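Local atomic coordinates of hypothetical protein TM1553 (PDB entry 1VRM), a protein that belongs to the ApbE family and probably acts, like its relatives, as a flavin-binding FMN transferase that attaches FMN covalently to target proteins. Residues Y86-K90 and F145-R151. Residues are numbered along the deposited sequence; the frame is centred on the assembly and turned at random. Where two conformers were deposited one is given.
Sequences YSLIK and FDDKNMR
Helix 83-98 packs against the turn between strands 143-146 and 151-154 of a small antiparallel sheet, with Tyr86 reaching into the turn and touching Phe145, Asp147 and Met150. Tyr86 CG lies opposite the backbone N about the CA-CB bond (chi1 -162°), which carries the ring toward the turn. Tyr86 OH donates to Asp147 OD1 in a very short bond of 2.5 Å, the ring standing nearly perpendicular to the carboxylate. In the conformer given here, Lys90 NZ forms a salt bridge to the same Asp147 OD1 at 2.6 Å, on its syn side and 33° out of the plane. One oxygen thus takes both helix donors. The hairpin turn ends in a G1 beta bulge, where Met150 and Arg151 both face Asp146. Selenomethionine Met150 lays CG over a face of the Tyr86 ring, 4.0 Å from the centroid. Phe145 turns its edge toward the Tyr86 face, an offset edge-to-face pair with centroids 5.7 Å apart. The same Lys90 conformer, bent at chi2, puts CD over the centre of the Phe145 ring, 3.5 Å from its centroid. Ile89 CG2 meets the ring edge at Phe145 CE1, 3.8 Å away. Asp146 points away from the helix, and its OD2 accepts from Arg151 NE and NH2 and from Asn149 ND2.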
loop_
_atom_site.group_PDB
_atom_site.type_symbol
_atom_site.label_atom_id
_atom_site.label_comp_id
_atom_site.label_asym_id
_atom_site.label_seq_id
_atom_site.Cartn_x
_atom_site.Cartn_y
_atom_site.Cartn_z
ATOM N N TYR A 86 7.642 -13.061 -8.748
ATOM C CA TYR A 86 6.787 -14.210 -8.431
ATOM C C TYR A 86 6.304 -14.167 -6.985
ATOM O O TYR A 86 5.098 -14.291 -6.685
ATOM C CB TYR A 86 7.529 -15.496 -8.741
ATOM C CG TYR A 86 6.639 -16.698 -8.855
ATOM C CD1 TYR A 86 5.914 -16.914 -10.021
ATOM C CD2 TYR A 86 6.573 -17.647 -7.864
ATOM C CE1 TYR A 86 5.079 -18.033 -10.170
ATOM C CE2 TYR A 86 5.742 -18.772 -8.004
ATOM C CZ TYR A 86 5.026 -18.962 -9.176
ATOM O OH TYR A 86 4.203 -20.071 -9.371
ATOM N N SER A 87 7.246 -13.905 -6.086
ATOM C CA SER A 87 6.948 -13.901 -4.672
ATOM C C SER A 87 6.008 -12.732 -4.319
ATOM O O SER A 87 5.066 -12.889 -3.541
ATOM C CB SER A 87 8.233 -13.788 -3.871
ATOM O OG SER A 87 8.755 -12.482 -3.960
ATOM N N LEU A 88 6.214 -11.567 -4.919
ATOM C CA LEU A 88 5.328 -10.429 -4.610
ATOM C C LEU A 88 3.905 -10.629 -5.111
ATOM O O LEU A 88 2.940 -10.353 -4.422
ATOM C CB LEU A 88 5.924 -9.115 -5.147
ATOM C CG LEU A 88 5.139 -7.856 -4.860
ATOM C CD1 LEU A 88 4.858 -7.664 -3.383
ATOM C CD2 LEU A 88 5.967 -6.717 -5.426
ATOM N N ILE A 89 3.788 -11.104 -6.332
ATOM C CA ILE A 89 2.447 -11.408 -6.851
ATOM C C ILE A 89 1.755 -12.479 -6.030
ATOM O O ILE A 89 0.594 -12.302 -5.646
ATOM C CB ILE A 89 2.502 -11.739 -8.359
ATOM C CG1 ILE A 89 3.007 -10.501 -9.094
ATOM C CG2 ILE A 89 1.156 -12.178 -8.919
ATOM C CD1 ILE A 89 3.233 -10.683 -10.596
ATOM N N LYS A 90 2.479 -13.543 -5.680
ATOM C CA LYS A 90 1.913 -14.589 -4.781
ATOM C C LYS A 90 1.435 -13.993 -3.467
ATOM O O LYS A 90 0.335 -14.292 -2.995
ATOM C CB LYS A 90 2.951 -15.674 -4.474
ATOM C CG LYS A 90 2.374 -17.080 -4.422
ATOM C CD LYS A 90 2.267 -17.693 -5.793
ATOM C CE LYS A 90 2.332 -19.208 -5.771
ATOM N NZ LYS A 90 3.700 -19.779 -5.578
ATOM N N PHE A 145 -0.658 -19.593 -11.338
ATOM C CA PHE A 145 0.752 -19.756 -11.017
ATOM C C PHE A 145 1.257 -21.113 -11.442
ATOM O O PHE A 145 0.564 -22.106 -11.266
ATOM C CB PHE A 145 0.932 -19.616 -9.511
ATOM C CG PHE A 145 0.580 -18.260 -8.999
ATOM C CD1 PHE A 145 1.490 -17.251 -9.089
ATOM C CD2 PHE A 145 -0.656 -17.991 -8.447
ATOM C CE1 PHE A 145 1.183 -15.962 -8.636
ATOM C CE2 PHE A 145 -0.983 -16.711 -7.969
ATOM C CZ PHE A 145 -0.067 -15.695 -8.096
ATOM N N ASP A 146 2.479 -21.121 -11.967
ATOM C CA ASP A 146 3.246 -22.321 -12.275
ATOM C C ASP A 146 4.521 -22.277 -11.411
ATOM O O ASP A 146 5.546 -21.731 -11.829
ATOM C CB ASP A 146 3.549 -22.316 -13.763
ATOM C CG ASP A 146 4.447 -23.459 -14.212
ATOM O OD1 ASP A 146 4.842 -24.296 -13.370
ATOM O OD2 ASP A 146 4.726 -23.491 -15.435
ATOM N N ASP A 147 4.459 -22.901 -10.232
ATOM C CA ASP A 147 5.636 -22.959 -9.353
ATOM C C ASP A 147 6.811 -23.747 -9.953
ATOM O O ASP A 147 7.953 -23.368 -9.745
ATOM C CB ASP A 147 5.313 -23.581 -7.984
ATOM C CG ASP A 147 4.260 -22.817 -7.204
ATOM O OD1 ASP A 147 4.074 -21.592 -7.397
ATOM O OD2 ASP A 147 3.590 -23.479 -6.375
ATOM N N LYS A 148 6.534 -24.807 -10.715
ATOM C CA LYS A 148 7.593 -25.622 -11.372
ATOM C C LYS A 148 8.531 -24.719 -12.197
ATOM O O LYS A 148 9.745 -24.712 -12.008
ATOM C CB LYS A 148 6.946 -26.667 -12.289
ATOM C CG LYS A 148 7.874 -27.760 -12.850
ATOM C CD LYS A 148 7.354 -28.295 -14.185
ATOM N N ASN A 149 7.949 -23.913 -13.085
ATOM C CA ASN A 149 8.727 -23.088 -13.995
ATOM C C ASN A 149 8.749 -21.591 -13.679
ATOM O O ASN A 149 9.313 -20.818 -14.467
ATOM C CB ASN A 149 8.187 -23.303 -15.412
ATOM C CG ASN A 149 8.116 -24.781 -15.777
ATOM O OD1 ASN A 149 9.151 -25.426 -15.910
ATOM N ND2 ASN A 149 6.907 -25.331 -15.880
HETATM N N MSE A 150 8.081 -21.193 -12.594
HETATM C CA MSE A 150 7.964 -19.801 -12.192
HETATM C C MSE A 150 7.380 -18.935 -13.302
HETATM O O MSE A 150 8.008 -17.972 -13.808
HETATM C CB MSE A 150 9.311 -19.269 -11.777
HETATM C CG MSE A 150 9.243 -18.009 -11.022
HETATM SE SE MSE A 150 10.832 -17.979 -9.845
HETATM C CE MSE A 150 10.023 -18.775 -8.199
ATOM N N ARG A 151 6.164 -19.294 -13.673
ATOM C CA ARG A 151 5.408 -18.562 -14.661
ATOM C C ARG A 151 4.092 -18.137 -14.053
ATOM O O ARG A 151 3.563 -18.809 -13.164
ATOM C CB ARG A 151 5.155 -19.395 -15.924
ATOM C CG ARG A 151 6.406 -19.924 -16.623
ATOM C CD ARG A 151 6.109 -20.619 -17.951
ATOM N NE ARG A 151 5.399 -21.836 -17.685
ATOM C CZ ARG A 151 5.067 -22.749 -18.600
ATOM N NH1 ARG A 151 5.339 -22.544 -19.882
ATOM N NH2 ARG A 151 4.476 -23.859 -18.200
#